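Local coordinates for protein alpha-amylase (Eubacterium rectale DSM 17629, PDB 6AZ5) that forms a starch-binding module of family CBM41 in a surface-anchored amylase, probably helping the enzyme to hold its polysaccharide substrate, at residues W28-D33 with G60-K65; K70-Y73 with G78-G81; F90-S93 with N97-L100. One frame throughout, in Å; residues are numbered along the deposited sequence.

Contact 1 of 3, residues W28-D33 with G60-K65; sequences WNAGLD and GSNVGK
Ala30 and Asn62 meet where two tight turns of the CBM41 β-sandwich face each other: a type I' turn, Asn29 to Leu32, closes a β-hairpin, and a type II turn runs from Asn62 to Lys65. Asn62 presents its carboxamide to the hairpin. Its CG lies beside its own backbone N (chi1 -82°), which carries the amide across to the peptide that follows Ala30. There Asn62 ND2 leads, 2.8 Å from Ala30 O and 3.2 Å from Ala30 C, while OD1 lies farther back, 4.1 Å from Ala30 CA. The angle is too poor for a hydrogen bond, and the approach is better read as a close polar packing of amide against carbonyl. Lys65 instead touches with the root of its side chain, Lys65 CB lying 3.9 Å from Ala30 CB, while the bent chain beyond leads its amine away from the hairpin. Alanine suits this place because its one methyl fits among the Asn62 amide, the start of Lys65, Val67 and Ile92; it takes the left-handed backbone here (phi 58°) although asparagine or glycine does so more readily. Two glycines serve the turns themselves. Gly64 has a positive phi that would press a side chain against the preceding carbonyl, and Gly31 meets the same difficulty. The hairpin is closed by Leu32 N bonding to Asn29 O at 3.0 Å, and the facing turn by Lys65 N bonding to Asn62 O at 3.2 Å. Gly31 is held to glycine from across the contact as well: a CB on it would lie 2.9 Å from Asn62 ND2.

Contact 2 of 3, residues K70-Y73 with G78-G81; sequences KARY and GWDG
Arg72 sends CG out beside its backbone N (chi1 -60°) and folds at chi3, a path that lays its chain over the Trp79 indole; Trp79 CG likewise lies beside its own backbone N (chi1 -71°), which turns one ring face to the arginine. Arg72 CD stands almost on the normal of the six-membered ring, 3.5 Å from its centroid, as a CH-pi contact. The guanidinium then continues over the five-membered ring in a cation-pi interaction, with Arg72 CZ 4.8 Å from that centroid. Its plane is not laid flat on the indole but turned 73° to it; an edge is therefore presented to the ring, and Arg72 NH1 reaches to 3.6 Å from Trp79 NE1. Tryptophan suits this spot because its two fused rings can receive the methylene and the charged end of one arginine side by side. Lys70 comes from another direction, at the rim of the indole near its plane, with Lys70 CD 3.5 Å from Trp79 CZ3. The polar ends are spoken for: Arg72 NH2 pairs with Asp24 and Lys70 NZ with Asp87, which should fix how both chains lie. Farther along, Tyr73 CB rests 3.7 Å from Gly81 O, while the Tyr73 hydroxyl bonds to Asp104. With Trp26 edge to face on Trp79 and Trp28 against Lys70, the cluster is consistent with the aromatic glucan-binding surface of CBM41 modules. The loop thus lies against the end of strand 66-72, flanked by strand 24-29, and Tyr73 packs on Tyr9 of strand 3-10.

Contact 3 of 3, residues F90-S93 with N97-L100; sequences FTIS and NEVL
Strands 88-91 and 99-103 with the loop between them form a β-arch, in which consecutive strands face each other through side chains instead of pairing by backbone; across it Ser93 meets Glu98, and Phe90 meets Leu100. Glu98 crosses the arch fully extended, its CG opposite the backbone N (chi1 -180°), and delivers a buried carboxylate to the bend. Ser93 N bonds to Glu98 OE2 at 2.7 Å, nearly straight at 169°, arriving on the syn side though 34° out of the carboxylate plane. The same oxygen also bonds to His110 NE2, while Glu98 OE1 takes Gly94 N and His3 NE2. Four hydrogen bonds thus grip the two oxygens, and the imidazoles would probably steady the negative charge. Glutamate suits the place because it is long enough to span the arch and ends in two acceptors. Ser93 OG lies 3.1 Å from Glu98 CD but bonds to Asp95 N, two residues ahead, as in an ST turn. Ile92 CG2 borders the carboxylate, 3.6 Å from Glu98 OE1. A glutamine in place of Glu98 would probably leave one main-chain N-H and one histidine facing an amide NH2 and without an acceptor. The apolar half of the contact lies farther from the bend: Leu100 CG stands over one face of the Phe90 ring, 3.9 Å from the centroid, in a CH-pi contact displaced toward the ring's rim. Its branched tip and the flat ring fill the space between backbones that stand too far apart to bond. Strand 88-91 runs antiparallel to strand 66-72, from which Val67 and Leu69 pack on Phe90, and strand 99-103 lies parallel to strand 3-10, whose Ile7 touches Leu100.

Contact 3 is buried, contact 1 partly buried and contact 2 at the surface, and the chemistry follows: a carboxylate sealed in by hydrogen bonds beside aliphatic-aromatic packing, then close turn-to-turn fits built on glycine and a small methyl, then an arginine over an indole face with a lysine at its edge. All three reach the same mixed sheet. Contacts 1 and 3 are joined directly, Gly64 N probably bonding to Ile92 O at 2.8 Å and Lys65 O to Ile92 N. Contacts 1 and 2 lie on the neighbouring strands 24-29 and 66-72, touching where Trp28 CH2 meets Lys70 CE. Contacts 2 and 3 lie on opposite sides of the chain's centre, nearest atoms about 8 Å apart.

Contact 1 of 3, residues W28-D33 with G60-K65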
loop_
_atom_site.group_PDB
_atom_site.type_symbol
_atom_site.label_atom_id
_atom_site.label_comp_id
_atom_site.label_asym_id
_atom_site.label_seq_id
_atom_site.Cartn_x
_atom_site.Cartn_y
_atom_site.Cartn_z
ATOM N N TRP A 28 0.240 -8.021 7.697
ATOM C CA TRP A 28 0.608 -9.229 8.428
ATOM C C TRP A 28 1.124 -10.327 7.490
ATOM O O TRP A 28 0.958 -10.237 6.274
ATOM C CB TRP A 28 -0.577 -9.740 9.248
ATOM C CG TRP A 28 -1.774 -10.163 8.443
ATOM C CD1 TRP A 28 -2.089 -11.431 8.067
ATOM C CD2 TRP A 28 -2.827 -9.324 7.941
ATOM N NE1 TRP A 28 -3.262 -11.438 7.358
ATOM C CE2 TRP A 28 -3.737 -10.160 7.269
ATOM C CE3 TRP A 28 -3.081 -7.951 7.993
ATOM C CZ2 TRP A 28 -4.882 -9.667 6.643
ATOM C CZ3 TRP A 28 -4.221 -7.465 7.380
ATOM C CH2 TRP A 28 -5.107 -8.321 6.708
ATOM N N ASN A 29 1.759 -11.342 8.072
ATOM C CA ASN A 29 2.476 -12.404 7.344
ATOM C C ASN A 29 3.702 -11.916 6.578
ATOM O O ASN A 29 3.897 -10.719 6.389
ATOM C CB ASN A 29 1.546 -13.144 6.378
ATOM C CG ASN A 29 0.371 -13.780 7.081
ATOM O OD1 ASN A 29 -0.768 -13.664 6.631
ATOM N ND2 ASN A 29 0.635 -14.443 8.207
ATOM N N ALA A 30 4.527 -12.875 6.160
ATOM C CA ALA A 30 5.769 -12.623 5.431
ATOM C C ALA A 30 6.716 -11.729 6.222
ATOM O O ALA A 30 7.459 -10.934 5.646
ATOM C CB ALA A 30 5.477 -12.012 4.058
ATOM N N GLY A 31 6.690 -11.873 7.545
ATOM C CA GLY A 31 7.563 -11.114 8.419
ATOM C C GLY A 31 7.003 -9.753 8.787
ATOM O O GLY A 31 7.490 -9.092 9.705
ATOM N N LEU A 32 5.969 -9.330 8.072
ATOM C CA LEU A 32 5.373 -8.024 8.310
ATOM C C LEU A 32 4.459 -8.038 9.525
ATOM O O LEU A 32 3.817 -9.050 9.820
ATOM C CB LEU A 32 4.601 -7.560 7.079
ATOM C CG LEU A 32 5.449 -7.433 5.811
ATOM C CD1 LEU A 32 4.559 -7.161 4.619
ATOM C CD2 LEU A 32 6.480 -6.328 5.975
ATOM N N ASP A 33 4.409 -6.911 10.229
ATOM C CA ASP A 33 3.510 -6.769 11.366
ATOM C C ASP A 33 3.181 -5.315 11.688
ATOM O O ASP A 33 4.069 -4.472 11.778
ATOM C CB ASP A 33 4.105 -7.434 12.605
ATOM C CG ASP A 33 3.079 -7.619 13.706
ATOM O OD1 ASP A 33 1.979 -8.122 13.395
ATOM O OD2 ASP A 33 3.364 -7.252 14.868
ATOM N N GLY A 60 14.768 -11.627 2.300
ATOM C CA GLY A 60 14.845 -12.277 1.002
ATOM C C GLY A 60 14.088 -13.591 0.954
ATOM O O GLY A 60 13.453 -13.920 -0.048
ATOM N N SER A 61 14.135 -14.335 2.053
ATOM C CA SER A 61 13.471 -15.631 2.133
ATOM C C SER A 61 11.946 -15.509 2.116
ATOM O O SER A 61 11.240 -16.515 2.060
ATOM C CB SER A 61 13.920 -16.372 3.391
ATOM O OG SER A 61 13.778 -15.546 4.533
ATOM N N ASN A 62 11.441 -14.279 2.157
ATOM C CA ASN A 62 10.000 -14.049 2.148
ATOM C C ASN A 62 9.465 -13.681 0.779
ATOM O O ASN A 62 8.274 -13.409 0.632
ATOM C CB ASN A 62 9.620 -12.955 3.144
ATOM C CG ASN A 62 9.510 -13.473 4.561
ATOM O OD1 ASN A 62 9.219 -14.650 4.784
ATOM N ND2 ASN A 62 9.727 -12.592 5.529
ATOM N N VAL A 63 10.340 -13.654 -0.218
ATOM C CA VAL A 63 9.889 -13.475 -1.588
ATOM C C VAL A 63 9.069 -14.697 -1.958
ATOM O O VAL A 63 9.496 -15.825 -1.716
ATOM C CB VAL A 63 11.060 -13.302 -2.578
ATOM C CG1 VAL A 63 10.550 -13.324 -4.008
ATOM C CG2 VAL A 63 11.811 -12.008 -2.293
ATOM N N GLY A 64 7.885 -14.473 -2.516
ATOM C CA GLY A 64 7.011 -15.568 -2.889
ATOM C C GLY A 64 5.897 -15.803 -1.888
ATOM O O GLY A 64 4.925 -16.494 -2.185
ATOM N N LYS A 65 6.038 -15.229 -0.696
ATOM C CA LYS A 65 5.016 -15.358 0.339
ATOM C C LYS A 65 3.860 -14.392 0.104
ATOM O O LYS A 65 4.026 -13.338 -0.516
ATOM C CB LYS A 65 5.614 -15.113 1.720
ATOM C CG LYS A 65 6.699 -16.097 2.126
ATOM C CD LYS A 65 6.275 -16.898 3.347
ATOM C CE LYS A 65 7.476 -17.345 4.165
ATOM N NZ LYS A 65 8.418 -18.163 3.357
#

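Contact 2 of 3, residues K70-Y73 with G78-G81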
loop_
_atom_site.group_PDB
_atom_site.type_symbol
_atom_site.label_atom_id
_atom_site.label_comp_id
_atom_site.label_asym_id
_atom_site.label_seq_id
_atom_site.Cartn_x
_atom_site.Cartn_y
_atom_site.Cartn_z
ATOM N N LYS A 70 -4.530 -4.221 4.791
ATOM C CA LYS A 70 -5.640 -3.333 4.484
ATOM C C LYS A 70 -5.261 -1.894 4.820
ATOM O O LYS A 70 -4.535 -1.639 5.778
ATOM C CB LYS A 70 -6.900 -3.758 5.243
ATOM C CG LYS A 70 -6.755 -3.704 6.744
ATOM C CD LYS A 70 -7.971 -4.301 7.445
ATOM C CE LYS A 70 -8.017 -5.807 7.292
ATOM N NZ LYS A 70 -9.013 -6.427 8.211
ATOM N N ALA A 71 -5.743 -0.956 4.017
ATOM C CA ALA A 71 -5.492 0.455 4.275
ATOM C C ALA A 71 -6.274 0.942 5.502
ATOM O O ALA A 71 -7.346 0.419 5.798
ATOM C CB ALA A 71 -5.850 1.279 3.054
ATOM N N ARG A 72 -5.725 1.925 6.216
ATOM C CA ARG A 72 -6.437 2.604 7.304
ATOM C C ARG A 72 -6.376 4.108 7.066
ATOM O O ARG A 72 -5.322 4.638 6.712
ATOM C CB ARG A 72 -5.847 2.243 8.666
ATOM C CG ARG A 72 -5.904 0.766 8.978
ATOM C CD ARG A 72 -5.552 0.496 10.429
ATOM N NE ARG A 72 -4.299 1.146 10.796
ATOM C CZ ARG A 72 -3.798 1.175 12.027
ATOM N NH1 ARG A 72 -4.445 0.581 13.021
ATOM N NH2 ARG A 72 -2.650 1.802 12.260
ATOM N N TYR A 73 -7.504 4.791 7.248
ATOM C CA TYR A 73 -7.667 6.154 6.732
ATOM C C TYR A 73 -7.176 7.263 7.661
ATOM O O TYR A 73 -6.801 8.345 7.203
ATOM C CB TYR A 73 -9.139 6.412 6.393
ATOM C CG TYR A 73 -9.735 5.432 5.406
ATOM C CD1 TYR A 73 -8.946 4.816 4.445
ATOM C CD2 TYR A 73 -11.087 5.124 5.438
ATOM C CE1 TYR A 73 -9.490 3.917 3.544
ATOM C CE2 TYR A 73 -11.641 4.230 4.543
ATOM C CZ TYR A 73 -10.839 3.628 3.598
ATOM O OH TYR A 73 -11.389 2.737 2.705
ATOM N N GLY A 78 -6.771 5.323 15.341
ATOM C CA GLY A 78 -6.649 3.879 15.248
ATOM C C GLY A 78 -7.545 3.328 14.152
ATOM O O GLY A 78 -7.680 3.929 13.087
ATOM N N TRP A 79 -8.167 2.189 14.416
ATOM C CA TRP A 79 -9.103 1.597 13.469
ATOM C C TRP A 79 -10.367 2.435 13.337
ATOM O O TRP A 79 -11.008 2.450 12.284
ATOM C CB TRP A 79 -9.461 0.175 13.894
ATOM C CG TRP A 79 -8.334 -0.784 13.713
ATOM C CD1 TRP A 79 -7.434 -1.184 14.656
ATOM C CD2 TRP A 79 -7.976 -1.460 12.504
ATOM N NE1 TRP A 79 -6.540 -2.075 14.111
ATOM C CE2 TRP A 79 -6.851 -2.262 12.789
ATOM C CE3 TRP A 79 -8.496 -1.463 11.206
ATOM C CZ2 TRP A 79 -6.238 -3.058 11.825
ATOM C CZ3 TRP A 79 -7.886 -2.255 10.252
ATOM C CH2 TRP A 79 -6.770 -3.042 10.565
ATOM N N ASP A 80 -10.712 3.142 14.410
ATOM C CA ASP A 80 -11.932 3.942 14.452
ATOM C C ASP A 80 -11.888 5.077 13.438
ATOM O O ASP A 80 -12.920 5.640 13.081
ATOM C CB ASP A 80 -12.161 4.500 15.860
ATOM C CG ASP A 80 -12.232 3.406 16.917
ATOM O OD1 ASP A 80 -12.708 2.292 16.596
ATOM O OD2 ASP A 80 -11.811 3.658 18.065
ATOM N N GLY A 81 -10.689 5.404 12.967
ATOM C CA GLY A 81 -10.538 6.388 11.910
ATOM C C GLY A 81 -10.987 5.850 10.563
ATOM O O GLY A 81 -11.079 6.592 9.587
#

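Contact 3 of 3, residues F90-S93 with N97-L100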
loop_
_atom_site.group_PDB
_atom_site.type_symbol
_atom_site.label_atom_id
_atom_site.label_comp_id
_atom_site.label_asym_id
_atom_site.label_seq_id
_atom_site.Cartn_x
_atom_site.Cartn_y
_atom_site.Cartn_z
ATOM N N PHE A 90 -1.585 -9.803 -1.507
ATOM C CA PHE A 90 -0.802 -9.926 -2.728
ATOM C C PHE A 90 0.395 -10.810 -2.450
ATOM O O PHE A 90 0.655 -11.179 -1.306
ATOM C CB PHE A 90 -0.348 -8.562 -3.262
ATOM C CG PHE A 90 0.644 -7.847 -2.379
ATOM C CD1 PHE A 90 0.210 -7.030 -1.346
ATOM C CD2 PHE A 90 2.008 -7.958 -2.607
ATOM C CE1 PHE A 90 1.119 -6.355 -0.536
ATOM C CE2 PHE A 90 2.927 -7.286 -1.800
ATOM C CZ PHE A 90 2.479 -6.483 -0.761
ATOM N N THR A 91 1.120 -11.157 -3.503
ATOM C CA THR A 91 2.299 -11.992 -3.359
ATOM C C THR A 91 3.543 -11.185 -3.702
ATOM O O THR A 91 3.581 -10.491 -4.710
ATOM C CB THR A 91 2.203 -13.247 -4.251
ATOM O OG1 THR A 91 1.027 -13.987 -3.900
ATOM C CG2 THR A 91 3.423 -14.137 -4.073
ATOM N N ILE A 92 4.551 -11.261 -2.843
ATOM C CA ILE A 92 5.807 -10.568 -3.082
ATOM C C ILE A 92 6.549 -11.228 -4.244
ATOM O O ILE A 92 6.996 -12.368 -4.134
ATOM C CB ILE A 92 6.677 -10.568 -1.820
ATOM C CG1 ILE A 92 5.883 -9.988 -0.644
ATOM C CG2 ILE A 92 7.972 -9.804 -2.056
ATOM C CD1 ILE A 92 6.499 -10.287 0.705
ATOM N N SER A 93 6.660 -10.511 -5.359
ATOM C CA SER A 93 7.232 -11.062 -6.589
ATOM C C SER A 93 8.756 -11.070 -6.587
ATOM O O SER A 93 9.380 -11.879 -7.270
ATOM C CB SER A 93 6.741 -10.275 -7.805
ATOM O OG SER A 93 7.434 -9.046 -7.937
ATOM N N ASN A 97 12.344 -3.804 -9.705
ATOM C CA ASN A 97 11.650 -2.647 -9.165
ATOM C C ASN A 97 10.194 -3.016 -8.904
ATOM O O ASN A 97 9.285 -2.525 -9.577
ATOM C CB ASN A 97 11.753 -1.457 -10.122
ATOM C CG ASN A 97 11.037 -0.218 -9.599
ATOM O OD1 ASN A 97 10.971 0.016 -8.389
ATOM N ND2 ASN A 97 10.485 0.575 -10.514
ATOM N N GLU A 98 9.977 -3.901 -7.933
ATOM C CA GLU A 98 8.628 -4.364 -7.639
ATOM C C GLU A 98 7.737 -3.220 -7.163
ATOM O O GLU A 98 8.039 -2.530 -6.191
ATOM C CB GLU A 98 8.638 -5.482 -6.596
ATOM C CG GLU A 98 7.233 -5.980 -6.284
ATOM C CD GLU A 98 7.208 -7.257 -5.476
ATOM O OE1 GLU A 98 8.261 -7.672 -4.949
ATOM O OE2 GLU A 98 6.119 -7.847 -5.366
ATOM N N VAL A 99 6.636 -3.033 -7.874
ATOM C CA VAL A 99 5.664 -2.014 -7.531
ATOM C C VAL A 99 4.289 -2.648 -7.387
ATOM O O VAL A 99 3.867 -3.421 -8.242
ATOM C CB VAL A 99 5.627 -0.907 -8.595
ATOM C CG1 VAL A 99 4.474 0.046 -8.340
ATOM C CG2 VAL A 99 6.947 -0.159 -8.599
ATOM N N LEU A 100 3.607 -2.339 -6.288
ATOM C CA LEU A 100 2.223 -2.762 -6.108
ATOM C C LEU A 100 1.270 -1.574 -6.236
ATOM O O LEU A 100 1.542 -0.481 -5.729
ATOM C CB LEU A 100 2.038 -3.457 -4.759
ATOM C CG LEU A 100 2.354 -4.959 -4.698
ATOM C CD1 LEU A 100 1.585 -5.724 -5.758
ATOM C CD2 LEU A 100 3.852 -5.238 -4.815
#